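Local coordinates for protein 2,3-dihydroxy-2,3-dihydrophenylpropionate dehydrogenase (Pseudomonas sp. MC1, PDB 5XTF) that oxidises naphthalene cis-dihydrodiol to 1,2-dihydroxynaphthalene with NAD+ as the electron acceptor, as a tetrameric short-chain dehydrogenase/reductase, at residues B[251-256]-B[265-270]; B[158-163]-B[271-276]; B[29-34]-B[38-43]; B[142-147]-B[192-197]. All blocks are in the same frame, centred on the assembly; numbering follows the deposited sequence.

Interaction 1 of 4, residues B[251-256]-B[265-270]; sequences LLLASR and TVISID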
loop_
_atom_site.group_PDB
_atom_site.type_symbol
_atom_site.label_atom_id
_atom_site.label_comp_id
_atom_site.label_asym_id
_atom_site.label_seq_id
_atom_site.Cartn_x
_atom_site.Cartn_y
_atom_site.Cartn_z
ATOM N N LEU B 251 -2.703 4.206 23.043
ATOM C CA LEU B 251 -3.754 4.768 23.884
ATOM C C LEU B 251 -4.950 5.209 23.056
ATOM O O LEU B 251 -6.098 4.945 23.422
ATOM C CB LEU B 251 -3.205 5.947 24.677
ATOM C CG LEU B 251 -2.251 5.634 25.818
ATOM C CD1 LEU B 251 -1.641 6.954 26.280
ATOM C CD2 LEU B 251 -3.010 4.957 26.958
ATOM N N LEU B 252 -4.694 5.912 21.944
ATOM C CA LEU B 252 -5.758 6.288 21.019
ATOM C C LEU B 252 -6.530 5.062 20.536
ATOM O O LEU B 252 -7.769 5.052 20.537
ATOM C CB LEU B 252 -5.157 7.038 19.824
ATOM C CG LEU B 252 -5.944 7.863 18.791
ATOM C CD1 LEU B 252 -5.051 8.066 17.574
ATOM C CD2 LEU B 252 -7.263 7.263 18.348
ATOM N N LEU B 253 -5.811 4.025 20.091
ATOM C CA LEU B 253 -6.466 2.857 19.495
ATOM C C LEU B 253 -7.260 2.040 20.514
ATOM O O LEU B 253 -8.226 1.363 20.141
ATOM C CB LEU B 253 -5.434 1.963 18.799
ATOM C CG LEU B 253 -4.726 2.499 17.548
ATOM C CD1 LEU B 253 -3.629 1.519 17.093
ATOM C CD2 LEU B 253 -5.700 2.761 16.415
ATOM N N ALA B 254 -6.877 2.066 21.786
ATOM C CA ALA B 254 -7.637 1.350 22.813
ATOM C C ALA B 254 -8.791 2.164 23.393
ATOM O O ALA B 254 -9.745 1.577 23.914
ATOM C CB ALA B 254 -6.710 0.911 23.950
ATOM N N SER B 255 -8.729 3.487 23.327
ATOM C CA SER B 255 -9.754 4.314 23.943
ATOM C C SER B 255 -11.111 4.092 23.281
ATOM O O SER B 255 -11.250 4.202 22.056
ATOM C CB SER B 255 -9.343 5.779 23.850
ATOM O OG SER B 255 -10.479 6.606 23.728
ATOM N N ARG B 256 -12.118 3.758 24.091
ATOM C CA ARG B 256 -13.458 3.612 23.542
ATOM C C ARG B 256 -14.035 4.940 23.114
ATOM O O ARG B 256 -14.971 4.965 22.317
ATOM C CB ARG B 256 -14.399 2.994 24.557
ATOM C CG ARG B 256 -14.145 1.559 24.849
ATOM C CD ARG B 256 -15.017 1.157 26.024
ATOM N NE ARG B 256 -14.769 -0.226 26.400
ATOM C CZ ARG B 256 -15.347 -1.254 25.802
ATOM N NH1 ARG B 256 -16.194 -1.028 24.811
ATOM N NH2 ARG B 256 -15.078 -2.494 26.180
ATOM N N THR B 265 -6.932 -0.274 11.076
ATOM C CA THR B 265 -5.975 0.807 10.886
ATOM C C THR B 265 -4.620 0.396 11.435
ATOM O O THR B 265 -4.530 -0.395 12.376
ATOM C CB THR B 265 -6.470 2.085 11.590
ATOM O OG1 THR B 265 -7.552 2.650 10.849
ATOM C CG2 THR B 265 -5.385 3.154 11.773
ATOM N N VAL B 266 -3.568 0.942 10.837
ATOM C CA VAL B 266 -2.196 0.762 11.294
ATOM C C VAL B 266 -1.554 2.146 11.387
ATOM O O VAL B 266 -1.496 2.873 10.391
ATOM C CB VAL B 266 -1.409 -0.160 10.352
ATOM C CG1 VAL B 266 0.081 -0.129 10.672
ATOM C CG2 VAL B 266 -1.936 -1.571 10.467
ATOM N N ILE B 267 -1.097 2.518 12.578
ATOM C CA ILE B 267 -0.497 3.821 12.828
ATOM C C ILE B 267 1.019 3.651 12.863
ATOM O O ILE B 267 1.564 3.058 13.801
ATOM C CB ILE B 267 -1.026 4.438 14.135
ATOM C CG1 ILE B 267 -2.533 4.704 14.015
ATOM C CG2 ILE B 267 -0.238 5.696 14.502
ATOM C CD1 ILE B 267 -3.174 5.262 15.248
ATOM N N SER B 268 1.704 4.167 11.846
ATOM C CA SER B 268 3.165 4.194 11.837
ATOM C C SER B 268 3.688 5.275 12.761
ATOM O O SER B 268 3.195 6.407 12.761
ATOM C CB SER B 268 3.703 4.457 10.429
ATOM O OG SER B 268 3.402 3.370 9.589
ATOM N N ILE B 269 4.715 4.931 13.527
ATOM C CA ILE B 269 5.396 5.895 14.378
ATOM C C ILE B 269 6.877 5.533 14.350
ATOM O O ILE B 269 7.360 4.739 15.164
ATOM C CB ILE B 269 4.788 5.918 15.801
ATOM C CG1 ILE B 269 5.573 6.858 16.711
ATOM C CG2 ILE B 269 4.680 4.516 16.401
ATOM C CD1 ILE B 269 4.787 7.341 17.918
ATOM N N ASP B 270 7.610 6.114 13.390
ATOM C CA ASP B 270 8.927 5.610 13.024
ATOM C C ASP B 270 9.908 6.710 12.642
ATOM O O ASP B 270 10.943 6.414 12.034
ATOM C CB ASP B 270 8.798 4.643 11.851
ATOM C CG ASP B 270 8.082 5.265 10.646
ATOM O OD1 ASP B 270 7.789 6.492 10.648
ATOM O OD2 ASP B 270 7.821 4.518 9.674
#

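Interaction 2 of 4, residues B[158-163]-B[271-276]; sequences ASVSSH and GGMALG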
loop_
_atom_site.group_PDB
_atom_site.type_symbol
_atom_site.label_atom_id
_atom_site.label_comp_id
_atom_site.label_asym_id
_atom_site.label_seq_id
_atom_site.Cartn_x
_atom_site.Cartn_y
_atom_site.Cartn_z
ATOM N N ALA B 158 2.930 -4.103 15.296
ATOM C CA ALA B 158 3.540 -4.446 14.020
ATOM C C ALA B 158 4.975 -3.945 14.053
ATOM O O ALA B 158 5.678 -4.189 15.036
ATOM C CB ALA B 158 2.745 -3.845 12.860
ATOM N N SER B 159 5.409 -3.214 13.025
ATOM C CA SER B 159 6.800 -2.776 12.914
ATOM C C SER B 159 6.957 -1.913 11.661
ATOM O O SER B 159 6.138 -1.981 10.736
ATOM C CB SER B 159 7.751 -3.988 12.865
ATOM O OG SER B 159 9.097 -3.614 12.670
ATOM N N VAL B 160 8.017 -1.097 11.634
ATOM C CA VAL B 160 8.363 -0.434 10.376
ATOM C C VAL B 160 8.718 -1.480 9.335
ATOM O O VAL B 160 8.545 -1.257 8.127
ATOM C CB VAL B 160 9.510 0.587 10.558
ATOM C CG1 VAL B 160 10.807 -0.109 10.914
ATOM C CG2 VAL B 160 9.692 1.428 9.286
ATOM N N SER B 161 9.200 -2.643 9.782
ATOM C CA SER B 161 9.461 -3.780 8.912
ATOM C C SER B 161 8.194 -4.348 8.288
ATOM O O SER B 161 8.291 -5.169 7.367
ATOM C CB SER B 161 10.185 -4.876 9.694
ATOM O OG SER B 161 11.529 -4.508 9.989
ATOM N N SER B 162 7.015 -3.949 8.773
ATOM C CA SER B 162 5.776 -4.321 8.105
ATOM C C SER B 162 5.579 -3.585 6.780
ATOM O O SER B 162 4.745 -4.010 5.978
ATOM C CB SER B 162 4.578 -4.038 9.012
ATOM O OG SER B 162 4.724 -4.654 10.275
ATOM N N HIS B 163 6.304 -2.493 6.539
ATOM C CA HIS B 163 6.092 -1.644 5.367
ATOM C C HIS B 163 7.321 -1.517 4.483
ATOM O O HIS B 163 7.187 -1.494 3.259
ATOM C CB HIS B 163 5.636 -0.230 5.805
ATOM C CG HIS B 163 4.668 -0.238 6.946
ATOM N ND1 HIS B 163 3.339 -0.579 6.792
ATOM C CD2 HIS B 163 4.843 0.007 8.268
ATOM C CE1 HIS B 163 2.735 -0.524 7.969
ATOM N NE2 HIS B 163 3.627 -0.178 8.879
ATOM N N GLY B 271 9.598 7.969 12.945
ATOM C CA GLY B 271 10.496 9.048 12.599
ATOM C C GLY B 271 10.698 9.232 11.116
ATOM O O GLY B 271 11.695 9.833 10.709
ATOM N N GLY B 272 9.770 8.734 10.297
ATOM C CA GLY B 272 9.862 8.841 8.859
ATOM C C GLY B 272 10.594 7.708 8.193
ATOM O O GLY B 272 10.790 7.755 6.975
ATOM N N MET B 273 10.986 6.684 8.954
ATOM C CA MET B 273 11.852 5.634 8.427
ATOM C C MET B 273 11.233 4.934 7.230
ATOM O O MET B 273 11.944 4.553 6.297
ATOM C CB MET B 273 12.154 4.612 9.510
ATOM C CG MET B 273 13.362 3.739 9.224
ATOM S SD MET B 273 13.761 2.811 10.718
ATOM C CE MET B 273 13.220 4.039 11.905
ATOM N N ALA B 274 9.917 4.720 7.250
ATOM C CA ALA B 274 9.273 4.091 6.107
ATOM C C ALA B 274 9.469 4.920 4.840
ATOM O O ALA B 274 9.572 4.362 3.742
ATOM C CB ALA B 274 7.787 3.874 6.402
ATOM N N LEU B 275 9.563 6.245 4.972
ATOM C CA LEU B 275 9.793 7.093 3.805
ATOM C C LEU B 275 11.132 6.803 3.137
ATOM O O LEU B 275 11.270 6.992 1.921
ATOM C CB LEU B 275 9.741 8.572 4.203
ATOM C CG LEU B 275 8.433 9.364 4.231
ATOM C CD1 LEU B 275 7.251 8.475 4.482
ATOM C CD2 LEU B 275 8.571 10.404 5.311
ATOM N N GLY B 276 12.128 6.377 3.900
ATOM C CA GLY B 276 13.488 6.275 3.408
ATOM C C GLY B 276 14.417 7.265 4.092
ATOM O O GLY B 276 14.002 8.152 4.838
#

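Interaction 3 of 4, residues B[29-34]-B[38-43]; sequences TGAGSG and ELVRSF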
loop_
_atom_site.group_PDB
_atom_site.type_symbol
_atom_site.label_atom_id
_atom_site.label_comp_id
_atom_site.label_asym_id
_atom_site.label_seq_id
_atom_site.Cartn_x
_atom_site.Cartn_y
_atom_site.Cartn_z
ATOM N N THR B 29 0.833 -8.203 26.603
ATOM C CA THR B 29 1.977 -9.119 26.523
ATOM C C THR B 29 3.263 -8.346 26.193
ATOM O O THR B 29 3.235 -7.175 25.804
ATOM C CB THR B 29 1.782 -10.224 25.475
ATOM O OG1 THR B 29 2.046 -9.694 24.165
ATOM C CG2 THR B 29 0.384 -10.826 25.522
ATOM N N GLY B 30 4.402 -9.023 26.323
ATOM C CA GLY B 30 5.683 -8.343 26.153
ATOM C C GLY B 30 5.879 -7.154 27.075
ATOM O O GLY B 30 6.441 -6.135 26.659
ATOM N N ALA B 31 5.460 -7.265 28.332
ATOM C CA ALA B 31 5.285 -6.094 29.191
ATOM C C ALA B 31 6.469 -5.783 30.109
ATOM O O ALA B 31 6.425 -4.782 30.833
ATOM C CB ALA B 31 4.023 -6.267 30.040
ATOM N N GLY B 32 7.508 -6.605 30.123
ATOM C CA GLY B 32 8.616 -6.414 31.033
ATOM C C GLY B 32 9.781 -5.622 30.497
ATOM O O GLY B 32 10.753 -5.412 31.228
ATOM N N SER B 33 9.705 -5.137 29.262
ATOM C CA SER B 33 10.820 -4.419 28.671
ATOM C C SER B 33 10.293 -3.535 27.555
ATOM O O SER B 33 9.169 -3.711 27.077
ATOM C CB SER B 33 11.856 -5.387 28.112
ATOM O OG SER B 33 11.295 -6.055 26.995
ATOM N N GLY B 34 11.134 -2.582 27.147
ATOM C CA GLY B 34 10.912 -1.829 25.923
ATOM C C GLY B 34 9.554 -1.190 25.880
ATOM O O GLY B 34 9.085 -0.615 26.877
ATOM N N GLU B 38 6.462 0.448 28.842
ATOM C CA GLU B 38 5.929 1.802 28.776
ATOM C C GLU B 38 4.423 1.802 28.559
ATOM O O GLU B 38 3.741 2.741 28.978
ATOM C CB GLU B 38 6.632 2.588 27.679
ATOM C CG GLU B 38 8.087 2.905 28.005
ATOM C CD GLU B 38 8.261 3.653 29.342
ATOM O OE1 GLU B 38 7.447 4.559 29.673
ATOM O OE2 GLU B 38 9.227 3.325 30.058
ATOM N N LEU B 39 3.887 0.763 27.923
ATOM C CA LEU B 39 2.439 0.659 27.806
ATOM C C LEU B 39 1.800 0.438 29.172
ATOM O O LEU B 39 0.755 1.029 29.482
ATOM C CB LEU B 39 2.074 -0.467 26.838
ATOM C CG LEU B 39 2.580 -0.252 25.409
ATOM C CD1 LEU B 39 2.132 -1.392 24.489
ATOM C CD2 LEU B 39 2.103 1.092 24.898
ATOM N N VAL B 40 2.428 -0.390 30.009
ATOM C CA VAL B 40 1.968 -0.546 31.387
ATOM C C VAL B 40 1.943 0.799 32.093
ATOM O O VAL B 40 0.922 1.211 32.656
ATOM C CB VAL B 40 2.860 -1.540 32.142
ATOM C CG1 VAL B 40 2.536 -1.481 33.652
ATOM C CG2 VAL B 40 2.691 -2.927 31.576
ATOM N N ARG B 41 3.072 1.504 32.074
ATOM C CA ARG B 41 3.139 2.791 32.743
ATOM C C ARG B 41 2.146 3.775 32.141
ATOM O O ARG B 41 1.516 4.552 32.867
ATOM C CB ARG B 41 4.562 3.332 32.674
ATOM C CG ARG B 41 5.551 2.438 33.386
ATOM C CD ARG B 41 6.991 2.865 33.147
ATOM N NE ARG B 41 7.922 1.987 33.850
ATOM C CZ ARG B 41 9.224 1.900 33.594
ATOM N NH1 ARG B 41 9.767 2.638 32.633
ATOM N NH2 ARG B 41 9.989 1.060 34.293
ATOM N N SER B 42 1.967 3.741 30.821
ATOM C CA SER B 42 1.092 4.724 30.190
ATOM C C SER B 42 -0.376 4.439 30.473
ATOM O O SER B 42 -1.158 5.366 30.722
ATOM C CB SER B 42 1.348 4.764 28.687
ATOM O OG SER B 42 2.463 5.587 28.427
ATOM N N PHE B 43 -0.783 3.174 30.397
ATOM C CA PHE B 43 -2.189 2.865 30.614
ATOM C C PHE B 43 -2.545 2.994 32.090
ATOM O O PHE B 43 -3.632 3.481 32.437
ATOM C CB PHE B 43 -2.516 1.467 30.078
ATOM C CG PHE B 43 -2.807 1.430 28.590
ATOM C CD1 PHE B 43 -1.782 1.259 27.661
ATOM C CD2 PHE B 43 -4.107 1.563 28.116
ATOM C CE1 PHE B 43 -2.050 1.225 26.269
ATOM C CE2 PHE B 43 -4.379 1.524 26.723
ATOM C CZ PHE B 43 -3.345 1.362 25.812
#

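Interaction 4 of 4, residues B[142-147]-B[192-197]; sequences AALPEL and PEIRVN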
loop_
_atom_site.group_PDB
_atom_site.type_symbol
_atom_site.label_atom_id
_atom_site.label_comp_id
_atom_site.label_asym_id
_atom_site.label_seq_id
_atom_site.Cartn_x
_atom_site.Cartn_y
_atom_site.Cartn_z
ATOM N N ALA B 142 -7.527 -16.496 23.054
ATOM C CA ALA B 142 -7.821 -16.560 24.482
ATOM C C ALA B 142 -8.613 -15.349 24.972
ATOM O O ALA B 142 -9.374 -15.463 25.941
ATOM C CB ALA B 142 -6.523 -16.693 25.267
ATOM N N ALA B 143 -8.457 -14.182 24.333
ATOM C CA ALA B 143 -9.112 -12.979 24.829
ATOM C C ALA B 143 -10.508 -12.779 24.258
ATOM O O ALA B 143 -11.310 -12.069 24.875
ATOM C CB ALA B 143 -8.258 -11.744 24.541
ATOM N N LEU B 144 -10.831 -13.428 23.132
ATOM C CA LEU B 144 -12.034 -13.166 22.347
ATOM C C LEU B 144 -13.315 -13.228 23.182
ATOM O O LEU B 144 -14.037 -12.224 23.241
ATOM C CB LEU B 144 -12.122 -14.138 21.168
ATOM C CG LEU B 144 -12.999 -13.676 20.004
ATOM C CD1 LEU B 144 -12.487 -12.388 19.422
ATOM C CD2 LEU B 144 -13.036 -14.713 18.923
ATOM N N PRO B 145 -13.631 -14.345 23.859
ATOM C CA PRO B 145 -14.913 -14.389 24.579
ATOM C C PRO B 145 -15.104 -13.211 25.527
ATOM O O PRO B 145 -16.218 -12.676 25.614
ATOM C CB PRO B 145 -14.855 -15.734 25.308
ATOM C CG PRO B 145 -13.861 -16.554 24.535
ATOM C CD PRO B 145 -12.839 -15.570 24.094
ATOM N N GLU B 146 -14.033 -12.732 26.168
ATOM C CA GLU B 146 -14.155 -11.593 27.074
ATOM C C GLU B 146 -14.243 -10.260 26.334
ATOM O O GLU B 146 -14.948 -9.352 26.788
ATOM C CB GLU B 146 -12.981 -11.589 28.052
ATOM C CG GLU B 146 -13.076 -12.719 29.088
ATOM C CD GLU B 146 -14.329 -12.590 29.980
ATOM O OE1 GLU B 146 -14.665 -11.450 30.391
ATOM O OE2 GLU B 146 -14.997 -13.619 30.250
ATOM N N LEU B 147 -13.546 -10.122 25.202
ATOM C CA LEU B 147 -13.688 -8.919 24.382
ATOM C C LEU B 147 -15.089 -8.790 23.792
ATOM O O LEU B 147 -15.581 -7.666 23.622
ATOM C CB LEU B 147 -12.636 -8.924 23.272
ATOM C CG LEU B 147 -11.184 -8.848 23.754
ATOM C CD1 LEU B 147 -10.230 -9.022 22.610
ATOM C CD2 LEU B 147 -10.945 -7.505 24.420
ATOM N N PRO B 192 -19.088 -5.915 13.679
ATOM C CA PRO B 192 -18.931 -4.615 14.325
ATOM C C PRO B 192 -18.539 -4.696 15.791
ATOM O O PRO B 192 -18.341 -3.641 16.408
ATOM C CB PRO B 192 -20.321 -4.011 14.200
ATOM C CG PRO B 192 -21.207 -5.189 14.341
ATOM C CD PRO B 192 -20.500 -6.339 13.660
ATOM N N GLU B 193 -18.412 -5.913 16.326
ATOM C CA GLU B 193 -18.320 -6.087 17.777
ATOM C C GLU B 193 -16.967 -5.645 18.329
ATOM O O GLU B 193 -16.896 -4.958 19.359
ATOM C CB GLU B 193 -18.575 -7.549 18.135
ATOM C CG GLU B 193 -19.505 -7.741 19.317
ATOM C CD GLU B 193 -19.564 -9.187 19.803
ATOM O OE1 GLU B 193 -19.936 -9.390 20.985
ATOM O OE2 GLU B 193 -19.220 -10.113 19.017
ATOM N N ILE B 194 -15.879 -6.069 17.693
ATOM C CA ILE B 194 -14.532 -5.896 18.222
ATOM C C ILE B 194 -13.692 -5.139 17.205
ATOM O O ILE B 194 -13.642 -5.526 16.035
ATOM C CB ILE B 194 -13.891 -7.254 18.545
ATOM C CG1 ILE B 194 -14.612 -7.898 19.728
ATOM C CG2 ILE B 194 -12.390 -7.092 18.787
ATOM C CD1 ILE B 194 -14.213 -9.332 19.927
ATOM N N ARG B 195 -13.027 -4.074 17.648
ATOM C CA ARG B 195 -12.107 -3.337 16.792
ATOM C C ARG B 195 -10.717 -3.955 16.862
ATOM O O ARG B 195 -10.287 -4.421 17.920
ATOM C CB ARG B 195 -12.035 -1.859 17.188
ATOM C CG ARG B 195 -13.267 -1.073 16.822
ATOM C CD ARG B 195 -13.196 0.358 17.342
ATOM N NE ARG B 195 -12.842 0.411 18.755
ATOM C CZ ARG B 195 -11.653 0.787 19.211
ATOM N NH1 ARG B 195 -10.704 1.153 18.358
ATOM N NH2 ARG B 195 -11.410 0.797 20.516
ATOM N N VAL B 196 -10.004 -3.937 15.735
ATOM C CA VAL B 196 -8.667 -4.521 15.661
ATOM C C VAL B 196 -7.765 -3.573 14.887
ATOM O O VAL B 196 -8.078 -3.206 13.752
ATOM C CB VAL B 196 -8.655 -5.906 14.986
ATOM C CG1 VAL B 196 -7.310 -6.556 15.217
ATOM C CG2 VAL B 196 -9.774 -6.804 15.504
ATOM N N ASN B 197 -6.638 -3.200 15.485
ATOM C CA ASN B 197 -5.735 -2.222 14.899
ATOM C C ASN B 197 -4.309 -2.588 15.263
ATOM O O ASN B 197 -4.053 -3.573 15.959
ATOM C CB ASN B 197 -6.053 -0.810 15.378
ATOM C CG ASN B 197 -7.431 -0.366 14.985
ATOM O OD1 ASN B 197 -7.689 -0.099 13.817
ATOM N ND2 ASN B 197 -8.337 -0.292 15.964
#

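Interaction 1 of 4, residues B[251-256]-B[265-270]
L252 and L253 meet I267 where helix 248-254 runs out, and the helix end is marked by one amide shared between two carbonyls: S255 N donates to L251 O at 3.0 Å and, more weakly, to L252 O at 3.3 Å. This is the last beta-alpha-beta crossover of the short-chain dehydrogenase Rossmann fold, in which helix 248-254 leads from strand 195-201 to strand 266-269, outermost in this chain's parallel sheet. The contact is wholly apolar and converges on a single methyl group. I267 is fully extended, with CG1 anti to the carbonyl carbon (chi1 -64°) and CD1 anti to CB (chi2 178°), which carries CD1 to the two leucines. L253 comes at it tip to tip, L253 CD2 standing 3.7 Å from I267 CD1. The side chain of L252 instead crosses that of I267 at about a right angle, L252 CD1 lying 4.1 Å from I267 CD1.

All three side chains are buried, and the assembly contributes to that burial: L252 packs on L252, and I267 on I267, of the second subunit. In the same interface T265 OG1 is hydrogen-bonded to S268 O of that subunit, and the bond is repeated in reverse. Within the chain, L253 also rests on N197 and V199 of the adjoining strand, and L253 O accepts a hydrogen bond from R195 NH1.

Interaction 2 of 4, residues B[158-163]-B[271-276]
The imidazole of H163, lying beside the V160 to A274 contact, carries the CB of S162 over the centre of one face, 4.0 Å above the ring plane. Its NE2 is hydrogen-bonded to S200 OG, and its side chain also packs on V266 and S268 of strand 266-269, so the ring has a fixed place at the flank.

V160 itself does the touching. The nearest approach is V160 CG2 to A274 N at 3.9 Å, and the same methyl lies 4.0 Å from M273 CB and 4.2 Å from A274 CB. The other branch, CG1, sits between the backbone N and the carbonyl carbon (chi1 67°) and there meets the sulfur, with V160 CG1 4.2 Å from M273 SD. The valine thus crosses the methionine at about a right angle, one methyl against its root and one against its thioether.

Each loop is shaped by its own polar bonds. S161 N donates to S159 OG at 3.0 Å, an ST turn that opens the 3-10 segment 160-162. In the other loop D270 accepts from G272 N with OD1 and from A274 N with OD2. Nearby, S159 OG is hydrogen-bonded to Y172 OH and A158 O to K176 NZ; Y172 and K176 have the YxxxK spacing of the short-chain dehydrogenases, and K176 binds NAD+. The polar groups of the two loops find their partners elsewhere, none in each other. With dispersion alone between them, their relative position probably depends on the fit of V160 against M273 and A274.

Interaction 3 of 4, residues B[29-34]-B[38-43]
A31 and V40 touch methyl to methyl, A31 CB lying 3.9 Å from V40 CG2, where the glycine-rich loop after strand 25-28 folds against helix 34-46. The sequence TGAGSG belongs to the TGxxxGxG nucleotide-binding motif of the short-chain dehydrogenases, and S33 and the neighbouring I35 bind NAD+. V40 offers the branch that is anti to its own carbonyl carbon, which brings CG2 rather than CG1 to the loop.

The second point of contact is G34 O, which accepts a weak hydrogen bond from E38 N, long at 3.4 Å but fairly straight (158°). The side chain of E38 also leans on this carbonyl, with E38 CG 3.8 Å from G34 O. G30 and G34 both have positive phi, which glycine adopts readily, consistent with the tight course of the loop.

Further out, E38 is bent at chi2 (-56°), turning its carboxylate toward the next helical turn, where E38 OE2 forms a salt bridge with R41 NH1 at 2.7 Å. That arginine has a second acidic partner, its NE meeting E66 OE1 of helix 57-67, and R41 and V40 both pack on F67 of the same helix. S33 touches Q59, another NAD+-binding residue. The loop is also fixed from the sheet side: A31 shares a backbone hydrogen bond with L53, and T29 OG1 is hydrogen-bonded to two successive backbone nitrogens, N104 N and A105 N.

Interaction 4 of 4, residues B[142-147]-B[192-197]
I194 points the end of its chain into the helix 118-150, where L144 and L147, one turn apart, receive it differently. The L144 and I194 side chains cross obliquely, with the terminal methyls closely packed: L144 CD1 is 3.5 Å from I194 CD1. L144 CG is anti to the backbone N, and a second bend (chi2 60°) brings CD1 round to the isoleucine although the CB itself does not point there. L147 is met nearer its root, I194 CD1 lying 3.7 Å from L147 CB, and I194 CG1 passes 4.0 Å from L147 O. The isoleucine reaches both because its chain is extended (chi2 169°).

With an alanine at I194, the shared CD1 methyl would be absent, which would probably open a gap between the helix and the segment leading into strand 195-201 and leave L144 CD1 and L147 CB without that partner.

The helix is kinked where the N atoms of P145, which has no N-H, and E146 lack the bond to the turn before. L144 also touches L190 and E115 of the third subunit. Far from the NAD+ site, a helix packed on one face of the parallel sheet, here on V154 and I194, gives the layered alpha/beta Rossmann arrangement.

All four contacts belong to one Rossmann domain. Interaction 3 comes first in the chain and closes before the others open. Interactions 2 and 4 then interleave, and interaction 1 is nested inside the loop closed by interaction 2. Interaction 1 is the central one, its centre 15 to 16 Å from each of the others and touching all three: F43 meets L251 and A254, H163 meets V266 and S268, R195 holds L253 O of helix 248-254, and N197 OD1 takes T265 N. Interactions 1 and 4 both reach the parallel sheet, through its adjacent strands 266-269 and 195-201. Interactions 2 and 4 lie about 27 Å apart, centre to centre. Cofactor loop, sheet and subunit interface are thus linked through shared neighbours.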